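Local atomic coordinates of uncharacterized protein (Eubacterium siraeum, PDB entry 4OBM), a protein that is of unknown function but belongs to the LytR-CpsA-Psr family, whose members probably attach glycopolymers to the bacterial cell wall. Residues D23-M28 and L92-Y97; L117-E122 and T134-G139; I123-K128 and L152-Y157. All blocks are in the same frame, centred on the assembly; numbering follows the deposited sequence.

Interaction 1 (D23-M28 and L92-Y97); sequences DFSVLM and LSINKY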
ATOM      1  N   ASP A  23      -7.621  13.502   4.025  1.00 31.12           N
ATOM      2  CA  ASP A  23      -6.595  12.830   3.209  1.00 30.69           C
ATOM      3  C   ASP A  23      -5.443  12.310   4.090  1.00 33.87           C
ATOM      4  O   ASP A  23      -5.038  12.982   5.040  1.00 33.56           O
ATOM      5  CB  ASP A  23      -6.015  13.777   2.135  1.00 32.20           C
ATOM      6  CG  ASP A  23      -6.934  14.246   1.022  1.00 36.68           C
ATOM      7  OD1 ASP A  23      -8.131  13.886   1.043  1.00 35.08           O
ATOM      8  OD2 ASP A  23      -6.454  14.981   0.128  1.00 39.78           O
ATOM      9  N   PHE A  24      -4.926  11.127   3.778  1.00 29.85           N
ATOM     10  CA  PHE A  24      -3.802  10.595   4.538  1.00 30.29           C
ATOM     11  C   PHE A  24      -2.971   9.630   3.705  1.00 34.77           C
ATOM     12  O   PHE A  24      -3.461   9.054   2.722  1.00 35.28           O
ATOM     13  CB  PHE A  24      -4.269   9.919   5.840  1.00 31.89           C
ATOM     14  CG  PHE A  24      -5.042   8.626   5.683  1.00 33.40           C
ATOM     15  CD1 PHE A  24      -6.431   8.632   5.601  1.00 36.95           C
ATOM     16  CD2 PHE A  24      -4.384   7.399   5.678  1.00 33.51           C
ATOM     17  CE1 PHE A  24      -7.145   7.432   5.489  1.00 36.57           C
ATOM     18  CE2 PHE A  24      -5.098   6.208   5.551  1.00 35.16           C
ATOM     19  CZ  PHE A  24      -6.472   6.231   5.467  1.00 33.53           C
ATOM     20  N   SER A  25      -1.720   9.442   4.123  1.00 29.75           N
ATOM     21  CA  SER A  25      -0.808   8.467   3.545  1.00 27.84           C
ATOM     22  C   SER A  25      -0.209   7.611   4.644  1.00 30.07           C
ATOM     23  O   SER A  25      -0.024   8.081   5.769  1.00 27.61           O
ATOM     24  CB  SER A  25       0.284   9.136   2.726  1.00 31.13           C
ATOM     25  OG  SER A  25      -0.196   9.505   1.445  1.00 38.28           O
ATOM     26  N   VAL A  26       0.022   6.327   4.319  1.00 27.60           N
ATOM     27  CA  VAL A  26       0.607   5.299   5.186  1.00 26.42           C
ATOM     28  C   VAL A  26       1.623   4.526   4.376  1.00 31.45           C
ATOM     29  O   VAL A  26       1.307   4.029   3.284  1.00 33.37           O
ATOM     30  CB  VAL A  26      -0.441   4.327   5.819  1.00 29.78           C
ATOM     31  CG1 VAL A  26       0.234   3.241   6.680  1.00 28.80           C
ATOM     32  CG2 VAL A  26      -1.508   5.075   6.624  1.00 30.05           C
ATOM     33  N   LEU A  27       2.838   4.407   4.906  1.00 25.68           N
ATOM     34  CA  LEU A  27       3.855   3.583   4.292  1.00 23.99           C
ATOM     35  C   LEU A  27       3.684   2.178   4.820  1.00 24.82           C
ATOM     36  O   LEU A  27       3.721   1.973   6.022  1.00 23.13           O
ATOM     37  CB  LEU A  27       5.277   4.104   4.557  1.00 24.23           C
ATOM     38  CG  LEU A  27       6.415   3.166   4.128  1.00 27.62           C
ATOM     39  CD1 LEU A  27       6.489   3.044   2.619  1.00 26.37           C
ATOM     40  CD2 LEU A  27       7.736   3.630   4.706  1.00 30.99           C
HETATM   41  N   MSE A  28       3.485   1.205   3.921  1.00 20.04           N
HETATM   42  CA  MSE A  28       3.331  -0.181   4.328  1.00 17.76           C
HETATM   43  C   MSE A  28       4.493  -0.964   3.824  1.00 25.34           C
HETATM   44  O   MSE A  28       4.934  -0.760   2.688  1.00 25.68           O
HETATM   45  CB  MSE A  28       2.008  -0.739   3.844  1.00 18.10           C
HETATM   46  CG  MSE A  28       0.834  -0.099   4.580  1.00 22.71           C
HETATM   47 SE   MSE A  28      -0.864  -0.687   3.983  0.75 26.93          SE
HETATM   48  CE  MSE A  28      -0.654  -0.763   2.003  1.00 24.05           C
ATOM     49  N   LEU A  92       3.629  14.419  -0.716  1.00 28.44           N
ATOM     50  CA  LEU A  92       2.769  13.782   0.270  1.00 27.22           C
ATOM     51  C   LEU A  92       3.263  14.098   1.654  1.00 32.74           C
ATOM     52  O   LEU A  92       4.425  14.476   1.817  1.00 33.32           O
ATOM     53  CB  LEU A  92       2.741  12.246   0.080  1.00 26.12           C
ATOM     54  CG  LEU A  92       2.073  11.661  -1.177  1.00 30.36           C
ATOM     55  CD1 LEU A  92       2.332  10.172  -1.266  1.00 30.08           C
ATOM     56  CD2 LEU A  92       0.572  11.927  -1.190  1.00 32.30           C
ATOM     57  N   SER A  93       2.391  13.901   2.658  1.00 29.10           N
ATOM     58  CA  SER A  93       2.675  14.085   4.077  1.00 28.39           C
ATOM     59  C   SER A  93       2.573  12.702   4.765  1.00 32.22           C
ATOM     60  O   SER A  93       1.558  12.401   5.400  1.00 32.53           O
ATOM     61  CB  SER A  93       1.700  15.106   4.664  1.00 31.16           C
ATOM     62  OG  SER A  93       1.828  15.224   6.069  1.00 39.57           O
ATOM     63  N   ILE A  94       3.605  11.843   4.582  1.00 28.37           N
ATOM     64  CA  ILE A  94       3.658  10.456   5.105  1.00 26.53           C
ATOM     65  C   ILE A  94       4.417  10.412   6.427  1.00 33.08           C
ATOM     66  O   ILE A  94       5.627  10.617   6.447  1.00 35.82           O
ATOM     67  CB  ILE A  94       4.290   9.456   4.069  1.00 27.91           C
ATOM     68  CG1 ILE A  94       3.849   9.764   2.614  1.00 28.43           C
ATOM     69  CG2 ILE A  94       4.008   7.985   4.452  1.00 25.67           C
ATOM     70  CD1 ILE A  94       4.795   9.308   1.525  1.00 26.02           C
ATOM     71  N   ASN A  95       3.713  10.142   7.527  1.00 29.84           N
ATOM     72  CA  ASN A  95       4.303  10.066   8.869  1.00 29.10           C
ATOM     73  C   ASN A  95       4.059   8.685   9.475  1.00 31.59           C
ATOM     74  O   ASN A  95       4.852   8.216  10.295  1.00 30.27           O
ATOM     75  CB  ASN A  95       3.704  11.148   9.801  1.00 30.34           C
ATOM     76  CG  ASN A  95       3.547  12.539   9.212  1.00 66.40           C
ATOM     77  OD1 ASN A  95       2.459  13.129   9.242  1.00 56.29           O
ATOM     78  ND2 ASN A  95       4.633  13.123   8.709  1.00 67.21           N
ATOM     79  N   LYS A  96       2.924   8.055   9.099  1.00 26.93           N
ATOM     80  CA  LYS A  96       2.518   6.769   9.641  1.00 24.98           C
ATOM     81  C   LYS A  96       2.921   5.615   8.757  1.00 25.78           C
ATOM     82  O   LYS A  96       3.011   5.726   7.524  1.00 22.48           O
ATOM     83  CB  LYS A  96       1.009   6.725   9.934  1.00 27.36           C
ATOM     84  CG  LYS A  96       0.520   7.738  10.980  1.00 26.99           C
ATOM     85  CD  LYS A  96       1.337   7.734  12.290  1.00 27.96           C
ATOM     86  CE  LYS A  96       0.827   8.784  13.247  1.00 32.37           C
ATOM     87  NZ  LYS A  96       1.388   8.610  14.605  1.00 39.92           N
ATOM     88  N   TYR A  97       3.227   4.503   9.415  1.00 22.76           N
ATOM     89  CA  TYR A  97       3.650   3.300   8.711  1.00 22.34           C
ATOM     90  C   TYR A  97       3.144   2.053   9.403  1.00 24.63           C
ATOM     91  O   TYR A  97       2.835   2.102  10.595  1.00 23.57           O
ATOM     92  CB  TYR A  97       5.193   3.250   8.611  1.00 24.03           C
ATOM     93  CG  TYR A  97       5.900   3.183   9.946  1.00 26.67           C
ATOM     94  CD1 TYR A  97       6.090   1.964  10.600  1.00 27.28           C
ATOM     95  CD2 TYR A  97       6.426   4.328  10.534  1.00 28.36           C
ATOM     96  CE1 TYR A  97       6.703   1.904  11.848  1.00 26.85           C
ATOM     97  CE2 TYR A  97       7.075   4.275  11.763  1.00 30.40           C
ATOM     98  CZ  TYR A  97       7.222   3.058  12.412  1.00 39.12           C
ATOM     99  OH  TYR A  97       7.862   3.022  13.627  1.00 42.32           O
TER
HETATM  100  O   HOH W   1       1.052   9.710   7.409  1.00 27.75           O
HETATM  101  O   HOH W   2      -0.882  11.770   5.670  1.00 30.71           O

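Interaction 2 (L117-E122 and T134-G139); sequences LTVPSE and TIIKKG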
ATOM      1  N   LEU A 117      -8.603 -13.643  -7.913  1.00 29.30           N
ATOM      2  CA  LEU A 117      -7.606 -13.101  -8.849  1.00 28.95           C
ATOM      3  C   LEU A 117      -7.480 -13.943 -10.096  1.00 31.04           C
ATOM      4  O   LEU A 117      -7.546 -15.175 -10.024  1.00 29.59           O
ATOM      5  CB  LEU A 117      -6.212 -12.997  -8.185  1.00 28.56           C
ATOM      6  CG  LEU A 117      -6.130 -12.343  -6.800  1.00 32.97           C
ATOM      7  CD1 LEU A 117      -4.866 -12.769  -6.071  1.00 32.11           C
ATOM      8  CD2 LEU A 117      -6.244 -10.829  -6.902  1.00 35.91           C
ATOM      9  N   THR A 118      -7.223 -13.276 -11.229  1.00 28.51           N
ATOM     10  CA  THR A 118      -6.984 -13.938 -12.509  1.00 29.16           C
ATOM     11  C   THR A 118      -5.470 -14.081 -12.694  1.00 32.34           C
ATOM     12  O   THR A 118      -4.774 -13.084 -12.902  1.00 31.03           O
ATOM     13  CB  THR A 118      -7.663 -13.178 -13.665  1.00 35.42           C
ATOM     14  OG1 THR A 118      -9.064 -13.127 -13.412  1.00 39.99           O
ATOM     15  CG2 THR A 118      -7.421 -13.844 -15.024  1.00 32.63           C
ATOM     16  N   VAL A 119      -4.969 -15.324 -12.613  1.00 30.07           N
ATOM     17  CA  VAL A 119      -3.559 -15.646 -12.844  1.00 30.06           C
ATOM     18  C   VAL A 119      -3.380 -15.753 -14.387  1.00 36.70           C
ATOM     19  O   VAL A 119      -4.058 -16.573 -15.024  1.00 35.97           O
ATOM     20  CB  VAL A 119      -3.102 -16.904 -12.058  1.00 33.93           C
ATOM     21  CG1 VAL A 119      -1.633 -17.218 -12.325  1.00 33.87           C
ATOM     22  CG2 VAL A 119      -3.329 -16.718 -10.556  1.00 33.13           C
ATOM     23  N   PRO A 120      -2.559 -14.851 -15.000  1.00 35.45           N
ATOM     24  CA  PRO A 120      -2.437 -14.834 -16.476  1.00 36.14           C
ATOM     25  C   PRO A 120      -1.846 -16.108 -17.083  1.00 39.91           C
ATOM     26  O   PRO A 120      -2.291 -16.514 -18.160  1.00 40.01           O
ATOM     27  CB  PRO A 120      -1.541 -13.617 -16.758  1.00 37.79           C
ATOM     28  CG  PRO A 120      -0.811 -13.370 -15.479  1.00 41.80           C
ATOM     29  CD  PRO A 120      -1.758 -13.771 -14.382  1.00 37.08           C
ATOM     30  N   SER A 121      -0.865 -16.735 -16.407  1.00 35.01           N
ATOM     31  CA  SER A 121      -0.249 -17.979 -16.874  1.00 35.22           C
ATOM     32  C   SER A 121       0.250 -18.795 -15.682  1.00 36.57           C
ATOM     33  O   SER A 121       0.556 -18.215 -14.636  1.00 35.85           O
ATOM     34  CB  SER A 121       0.883 -17.692 -17.858  1.00 40.56           C
ATOM     35  OG  SER A 121       1.951 -17.007 -17.227  1.00 52.99           O
ATOM     36  N   GLU A 122       0.291 -20.137 -15.815  1.00 31.96           N
ATOM     37  CA  GLU A 122       0.715 -21.017 -14.726  1.00 31.53           C
ATOM     38  C   GLU A 122       2.151 -20.706 -14.239  1.00 38.06           C
ATOM     39  O   GLU A 122       3.063 -20.514 -15.050  1.00 38.07           O
ATOM     40  CB  GLU A 122       0.630 -22.496 -15.135  1.00 33.03           C
ATOM     41  CG  GLU A 122       0.810 -23.435 -13.950  1.00 33.86           C
ATOM     42  CD  GLU A 122       1.433 -24.793 -14.179  1.00 43.57           C
ATOM     43  OE1 GLU A 122       2.392 -24.902 -14.978  1.00 43.41           O
ATOM     44  OE2 GLU A 122       1.031 -25.734 -13.459  1.00 40.97           O
ATOM     45  N   THR A 134       6.740 -24.121  -5.940  1.00 41.80           N
ATOM     46  CA  THR A 134       5.492 -23.397  -5.686  1.00 40.11           C
ATOM     47  C   THR A 134       4.685 -23.438  -6.972  1.00 42.70           C
ATOM     48  O   THR A 134       5.173 -22.967  -8.000  1.00 40.97           O
ATOM     49  CB  THR A 134       5.784 -21.949  -5.218  1.00 44.95           C
ATOM     50  OG1 THR A 134       6.641 -21.967  -4.082  1.00 41.86           O
ATOM     51  CG2 THR A 134       4.511 -21.149  -4.910  1.00 42.97           C
ATOM     52  N   ILE A 135       3.475 -24.029  -6.932  1.00 40.72           N
ATOM     53  CA  ILE A 135       2.618 -24.147  -8.121  1.00 40.60           C
ATOM     54  C   ILE A 135       1.384 -23.280  -7.985  1.00 42.10           C
ATOM     55  O   ILE A 135       0.507 -23.599  -7.193  1.00 41.05           O
ATOM     56  CB  ILE A 135       2.182 -25.614  -8.473  1.00 44.93           C
ATOM     57  CG1 ILE A 135       3.196 -26.722  -8.085  1.00 46.29           C
ATOM     58  CG2 ILE A 135       1.644 -25.737  -9.913  1.00 46.88           C
ATOM     59  CD1 ILE A 135       4.460 -26.783  -8.827  1.00 55.56           C
ATOM     60  N   ILE A 136       1.282 -22.240  -8.820  1.00 37.89           N
ATOM     61  CA  ILE A 136       0.115 -21.360  -8.915  1.00 36.14           C
ATOM     62  C   ILE A 136      -0.484 -21.599 -10.310  1.00 36.30           C
ATOM     63  O   ILE A 136       0.186 -21.372 -11.318  1.00 34.99           O
ATOM     64  CB  ILE A 136       0.467 -19.879  -8.630  1.00 38.92           C
ATOM     65  CG1 ILE A 136       0.963 -19.718  -7.161  1.00 39.69           C
ATOM     66  CG2 ILE A 136      -0.736 -18.960  -8.909  1.00 38.74           C
ATOM     67  CD1 ILE A 136       1.833 -18.531  -6.894  1.00 36.42           C
ATOM     68  N   LYS A 137      -1.712 -22.122 -10.363  1.00 31.20           N
ATOM     69  CA  LYS A 137      -2.339 -22.437 -11.641  1.00 30.49           C
ATOM     70  C   LYS A 137      -2.936 -21.191 -12.269  1.00 32.42           C
ATOM     71  O   LYS A 137      -3.189 -20.196 -11.587  1.00 30.35           O
ATOM     72  CB  LYS A 137      -3.397 -23.550 -11.499  1.00 33.13           C
ATOM     73  CG  LYS A 137      -2.845 -24.867 -10.946  1.00 33.10           C
ATOM     74  CD  LYS A 137      -2.081 -25.685 -11.964  1.00 34.80           C
ATOM     75  CE  LYS A 137      -1.666 -27.008 -11.381  1.00 31.53           C
ATOM     76  NZ  LYS A 137      -0.727 -27.730 -12.283  1.00 37.46           N
ATOM     77  N   LYS A 138      -3.084 -21.237 -13.592  1.00 30.07           N
ATOM     78  CA  LYS A 138      -3.651 -20.176 -14.417  1.00 29.69           C
ATOM     79  C   LYS A 138      -5.160 -20.125 -14.162  1.00 33.26           C
ATOM     80  O   LYS A 138      -5.756 -21.168 -13.852  1.00 32.81           O
ATOM     81  CB  LYS A 138      -3.338 -20.485 -15.906  1.00 31.55           C
ATOM     82  CG  LYS A 138      -3.886 -19.474 -16.919  1.00 32.59           C
ATOM     83  CD  LYS A 138      -3.636 -19.884 -18.362  1.00 33.03           C
ATOM     84  CE  LYS A 138      -4.374 -18.930 -19.272  1.00 35.67           C
ATOM     85  NZ  LYS A 138      -3.998 -19.101 -20.696  1.00 36.08           N
ATOM     86  N   GLY A 139      -5.756 -18.939 -14.300  1.00 29.51           N
ATOM     87  CA  GLY A 139      -7.198 -18.761 -14.170  1.00 29.30           C
ATOM     88  C   GLY A 139      -7.685 -17.905 -13.024  1.00 32.56           C
ATOM     89  O   GLY A 139      -6.911 -17.533 -12.136  1.00 30.42           O
TER

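Interaction 3 (I123-K128 and L152-Y157); sequences IKYENK and LTLPDY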
ATOM      1  N   ILE A 123       2.331 -20.676 -12.908  1.00 35.60           N
ATOM      2  CA  ILE A 123       3.629 -20.478 -12.256  1.00 35.58           C
ATOM      3  C   ILE A 123       4.030 -21.793 -11.580  1.00 39.36           C
ATOM      4  O   ILE A 123       3.232 -22.388 -10.859  1.00 39.05           O
ATOM      5  CB  ILE A 123       3.609 -19.285 -11.247  1.00 38.69           C
ATOM      6  CG1 ILE A 123       3.130 -17.966 -11.925  1.00 39.47           C
ATOM      7  CG2 ILE A 123       4.992 -19.087 -10.577  1.00 39.82           C
ATOM      8  CD1 ILE A 123       2.394 -17.032 -11.004  1.00 44.34           C
ATOM      9  N   LYS A 124       5.250 -22.252 -11.844  1.00 36.90           N
ATOM     10  CA  LYS A 124       5.871 -23.411 -11.191  1.00 37.01           C
ATOM     11  C   LYS A 124       7.246 -22.913 -10.764  1.00 42.72           C
ATOM     12  O   LYS A 124       8.199 -23.001 -11.547  1.00 43.66           O
ATOM     13  CB  LYS A 124       5.923 -24.662 -12.102  1.00 39.87           C
ATOM     14  CG  LYS A 124       4.583 -25.385 -12.277  1.00 45.36           C
ATOM     15  CD  LYS A 124       4.781 -26.875 -12.573  1.00 45.06           C
ATOM     16  CE  LYS A 124       3.515 -27.619 -12.964  1.00 40.63           C
ATOM     17  NZ  LYS A 124       3.286 -27.658 -14.446  1.00 26.48           N
ATOM     18  N   TYR A 125       7.317 -22.240  -9.589  1.00 38.99           N
ATOM     19  CA  TYR A 125       8.569 -21.638  -9.125  1.00 38.53           C
ATOM     20  C   TYR A 125       9.428 -22.638  -8.361  1.00 41.19           C
ATOM     21  O   TYR A 125       9.009 -23.169  -7.331  1.00 38.73           O
ATOM     22  CB  TYR A 125       8.335 -20.363  -8.281  1.00 39.79           C
ATOM     23  CG  TYR A 125       9.618 -19.773  -7.720  1.00 42.10           C
ATOM     24  CD1 TYR A 125      10.580 -19.217  -8.560  1.00 44.64           C
ATOM     25  CD2 TYR A 125       9.894 -19.826  -6.357  1.00 42.57           C
ATOM     26  CE1 TYR A 125      11.790 -18.736  -8.058  1.00 45.86           C
ATOM     27  CE2 TYR A 125      11.098 -19.341  -5.843  1.00 43.72           C
ATOM     28  CZ  TYR A 125      12.045 -18.796  -6.697  1.00 51.12           C
ATOM     29  OH  TYR A 125      13.233 -18.309  -6.199  1.00 49.76           O
ATOM     30  N   GLU A 126      10.649 -22.868  -8.874  1.00 40.13           N
ATOM     31  CA  GLU A 126      11.639 -23.739  -8.239  1.00 41.32           C
ATOM     32  C   GLU A 126      12.531 -22.880  -7.331  1.00 43.87           C
ATOM     33  O   GLU A 126      13.385 -22.128  -7.819  1.00 42.83           O
ATOM     34  CB  GLU A 126      12.449 -24.564  -9.261  1.00 44.12           C
ATOM     35  CG  GLU A 126      12.631 -23.937 -10.641  1.00 60.93           C
ATOM     36  CD  GLU A 126      13.107 -24.856 -11.757  1.00 86.70           C
ATOM     37  OE1 GLU A 126      13.241 -26.082 -11.526  1.00 86.92           O
ATOM     38  OE2 GLU A 126      13.336 -24.343 -12.877  1.00 77.49           O
ATOM     39  N   ASN A 127      12.251 -22.937  -6.010  1.00 40.16           N
ATOM     40  CA  ASN A 127      12.955 -22.200  -4.954  1.00 39.91           C
ATOM     41  C   ASN A 127      14.270 -22.894  -4.607  1.00 44.33           C
ATOM     42  O   ASN A 127      14.278 -23.943  -3.959  1.00 43.49           O
ATOM     43  CB  ASN A 127      12.065 -22.068  -3.714  1.00 42.49           C
ATOM     44  CG  ASN A 127      12.526 -21.050  -2.692  1.00 61.86           C
ATOM     45  OD1 ASN A 127      13.702 -20.673  -2.606  1.00 55.76           O
ATOM     46  ND2 ASN A 127      11.603 -20.610  -1.865  1.00 50.40           N
ATOM     47  N   LYS A 128      15.382 -22.299  -5.052  1.00 41.92           N
ATOM     48  CA  LYS A 128      16.717 -22.846  -4.882  1.00 42.62           C
ATOM     49  C   LYS A 128      17.300 -22.555  -3.477  1.00 46.28           C
ATOM     50  O   LYS A 128      18.385 -23.052  -3.158  1.00 47.19           O
ATOM     51  CB  LYS A 128      17.641 -22.350  -6.005  1.00 46.15           C
ATOM     52  CG  LYS A 128      17.914 -23.388  -7.099  1.00 58.91           C
ATOM     53  CD  LYS A 128      16.752 -23.558  -8.082  1.00 71.03           C
ATOM     54  CE  LYS A 128      17.197 -23.998  -9.460  1.00 84.44           C
ATOM     55  NZ  LYS A 128      17.707 -22.862 -10.278  1.00 92.51           N
ATOM     56  N   LEU A 152       1.931 -13.258  -3.682  1.00 24.68           N
ATOM     57  CA  LEU A 152       2.365 -11.883  -3.515  1.00 24.37           C
ATOM     58  C   LEU A 152       3.883 -11.729  -3.295  1.00 23.84           C
ATOM     59  O   LEU A 152       4.448 -10.685  -3.656  1.00 19.44           O
ATOM     60  CB  LEU A 152       1.600 -11.310  -2.315  1.00 25.07           C
ATOM     61  CG  LEU A 152       1.418  -9.793  -2.240  1.00 32.09           C
ATOM     62  CD1 LEU A 152       0.546  -9.273  -3.378  1.00 31.58           C
ATOM     63  CD2 LEU A 152       0.830  -9.387  -0.878  1.00 39.23           C
ATOM     64  N   THR A 153       4.520 -12.752  -2.683  1.00 19.72           N
ATOM     65  CA  THR A 153       5.915 -12.725  -2.296  1.00 20.74           C
ATOM     66  C   THR A 153       6.846 -13.661  -3.117  1.00 27.86           C
ATOM     67  O   THR A 153       7.972 -13.906  -2.665  1.00 28.55           O
ATOM     68  CB  THR A 153       6.044 -13.049  -0.792  1.00 29.20           C
ATOM     69  OG1 THR A 153       5.577 -14.368  -0.553  1.00 28.18           O
ATOM     70  CG2 THR A 153       5.284 -12.070   0.079  1.00 28.22           C
ATOM     71  N   LEU A 154       6.425 -14.137  -4.318  1.00 24.96           N
ATOM     72  CA  LEU A 154       7.292 -14.980  -5.147  1.00 25.60           C
ATOM     73  C   LEU A 154       8.570 -14.237  -5.541  1.00 31.57           C
ATOM     74  O   LEU A 154       8.505 -13.116  -6.064  1.00 30.18           O
ATOM     75  CB  LEU A 154       6.591 -15.476  -6.413  1.00 26.18           C
ATOM     76  CG  LEU A 154       5.663 -16.662  -6.302  1.00 31.59           C
ATOM     77  CD1 LEU A 154       4.832 -16.763  -7.555  1.00 32.27           C
ATOM     78  CD2 LEU A 154       6.429 -17.959  -6.040  1.00 32.64           C
ATOM     79  N   PRO A 155       9.739 -14.868  -5.330  1.00 31.34           N
ATOM     80  CA  PRO A 155      11.009 -14.198  -5.672  1.00 32.31           C
ATOM     81  C   PRO A 155      11.210 -14.024  -7.187  1.00 39.15           C
ATOM     82  O   PRO A 155      12.010 -13.182  -7.606  1.00 39.54           O
ATOM     83  CB  PRO A 155      12.069 -15.131  -5.069  1.00 34.27           C
ATOM     84  CG  PRO A 155      11.322 -16.018  -4.089  1.00 37.71           C
ATOM     85  CD  PRO A 155       9.976 -16.185  -4.706  1.00 33.05           C
ATOM     86  N   ASP A 156      10.470 -14.816  -8.000  1.00 36.52           N
ATOM     87  CA  ASP A 156      10.518 -14.813  -9.460  1.00 36.94           C
ATOM     88  C   ASP A 156       9.191 -15.269 -10.067  1.00 38.09           C
ATOM     89  O   ASP A 156       8.727 -16.387  -9.801  1.00 35.73           O
ATOM     90  CB  ASP A 156      11.667 -15.706  -9.970  1.00 40.21           C
ATOM     91  CG  ASP A 156      11.891 -15.645 -11.468  1.00 55.79           C
ATOM     92  OD1 ASP A 156      12.081 -14.526 -11.996  1.00 57.61           O
ATOM     93  OD2 ASP A 156      11.898 -16.719 -12.109  1.00 66.08           O
ATOM     94  N   TYR A 157       8.622 -14.405 -10.926  1.00 34.76           N
ATOM     95  CA  TYR A 157       7.373 -14.632 -11.645  1.00 35.34           C
ATOM     96  C   TYR A 157       7.606 -15.143 -13.098  1.00 41.80           C
ATOM     97  O   TYR A 157       6.644 -15.289 -13.864  1.00 41.09           O
ATOM     98  CB  TYR A 157       6.546 -13.328 -11.664  1.00 36.11           C
ATOM     99  CG  TYR A 157       6.048 -12.906 -10.297  1.00 36.98           C
ATOM    100  CD1 TYR A 157       4.920 -13.494  -9.732  1.00 38.32           C
ATOM    101  CD2 TYR A 157       6.704 -11.921  -9.568  1.00 37.45           C
ATOM    102  CE1 TYR A 157       4.477 -13.136  -8.462  1.00 36.99           C
ATOM    103  CE2 TYR A 157       6.256 -11.539  -8.301  1.00 37.64           C
ATOM    104  CZ  TYR A 157       5.145 -12.156  -7.750  1.00 39.59           C
ATOM    105  OH  TYR A 157       4.699 -11.793  -6.501  1.00 34.63           O
TER

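Interaction 1 (D23-M28 and L92-Y97)
Leu27 and Tyr97 stand on the same face of two neighbouring parallel strands, their CB atoms 4.1 Å apart. Beyond CB the two part company: the Tyr97 ring leads away from the contact. Ile94 projects on the same face, one branch for each of two neighbours. Its CG2, anti to the backbone N while CG1 lies beside it (chi1 -39°), comes within 4.1 Å of Leu27 CB, and its CG1 touches Ser25 CB at 3.6 Å. A small residue such as Ser25 suits the place between Ile94 and Leu92, whose forked CD1 and CD2 both abut OG; that hydroxyl is satisfied by Thr45 on the adjoining strand. Both strands lie inside the mixed central sheet. Strand 94-100 is reached from strand 52-58 by a beta-alpha-beta crossover through helix 70-90, which packs on this face, Val82 against Leu27 and Ala83 against Ile94. Val26 points to the other face, its CG1 lying 4.0 Å from Tyr97 CA. Between the backbones, Leu27 N gives a nearly straight bond to Lys96 O (2.9 Å, 165° at the hydrogen), in the carbonyl plane. Toward Ser25 the strands diverge and water takes over: one water accepts from Ser25 N at 2.9 Å and donates to Ser93 O, while another accepts from Asn95 N and donates to Ser25 O.

Interaction 2 (L117-E122 and T134-G139)
Val119 and Gly139 form an antiparallel hydrogen-bonded pair, and the packed part of this contact gathers round them. The two bonds are of equal length but differ in approach. Gly139 N meets a lone pair of Val119 O in the carbonyl plane (3.0 Å), whereas Val119 N reaches Gly139 O from well above its plane, though the N-H itself is almost straight at 173°. Gly139 has a positive phi of 116°, at which a CB would jam against the carbonyl oxygen of Lys138, so only a residue without a side chain sits here easily. The Val119 side chain packs against Lys137 O, which lies 3.3 Å from its CB and is hydrogen-bonded by Gln141. With CG1 anti to the backbone N (chi1 180°), both methyls also face Ile136 CG2, the CG2 atoms of the two residues being 3.8 Å apart. The side chains cross at about a right angle, and Tyr151 of helix 145-152 packs on both, a suitable setting for compact branched residues. The outer side is looser and built from long, flexible chains. Lys138 stretches its extended methylenes past the turn at Pro120, bringing CE 3.4 Å from Pro120 O. Glu122 and Lys137 lie side by side, pointing the same way; Lys137 NZ donates to Glu122 OE2 nearly along its C-O bond, forming a salt bridge at 2.9 Å. The other carboxylate oxygen, OE1, pairs with Lys124. Two lysines thus share one glutamate, which probably stabilises its charged form, while the exposed setting of Lys137 suggests that its bridge to Glu122 contributes less to holding the segments together than the backbone bonds and the valine-isoleucine packing.

Interaction 3 (I123-K128 and L152-Y157)
The antiparallel hairpin of strands 123-127 and 132-139 rests Ile123 and Tyr125 on Leu154, Pro155 and Asp156, in the loop that follows helix 145-152. No hydrogen bond crosses; the contact is made by packing. Leu154 serves both hairpin residues with its fork: CD1 meets Ile123 CG2 tip to tip at 3.8 Å, while CD2 lies beside Tyr125 CB at 3.8 Å as the two side chains slide past each other. Tyr125 CG stands anti to the backbone N (chi1 176°), which carries the ring out toward the loop. There Pro155, rigid and apolar, approaches obliquely, its CD 3.5 Å from Tyr125 CE2 and its CB near the phenolic oxygen. The Asp156 and Tyr125 side chains cross at about a right angle, carboxylate and ring planes 62° apart, with Asp156 CB 3.6 Å from Tyr125 CE1 and Asp156 N over one ring face. With an alanine in place of Tyr125 the ring is gone, and Pro155 and Asp156 would probably lose their main support on the hairpin, leaving the loop freer to shift. On the hairpin's other strand, Thr134 and Ile136 also touch Leu154; farther along the loop, Tyr157 turns away to pack against Pro165 and Leu168 of helix 164-181.

In the fold
Interaction 1 belongs to the central mixed sheet, whereas interactions 2 and 3 lie on the opposite side of the chain's centre, their centres about 32 and 30 Å from its own. The central contact is partly buried, with Ser25, Val26, Leu27 and Ile94 inside, its parallel strands joined by one direct backbone bond, bridging waters and aliphatic side chains. Interaction 2 mixes a buried aliphatic patch with exposed ion pairs, and interaction 3 is a surface contact of apolar and aromatic packing. These last two share a hairpin: Ile123 and Tyr125 pair through their backbones with Ile136 and Thr134, and Ile136 CD1 touches Leu154 CD1 at 3.5 Å. Residues 134-139 thus join strand 115-119, while residues 123-128 bring the same hairpin onto the loop at 152-157.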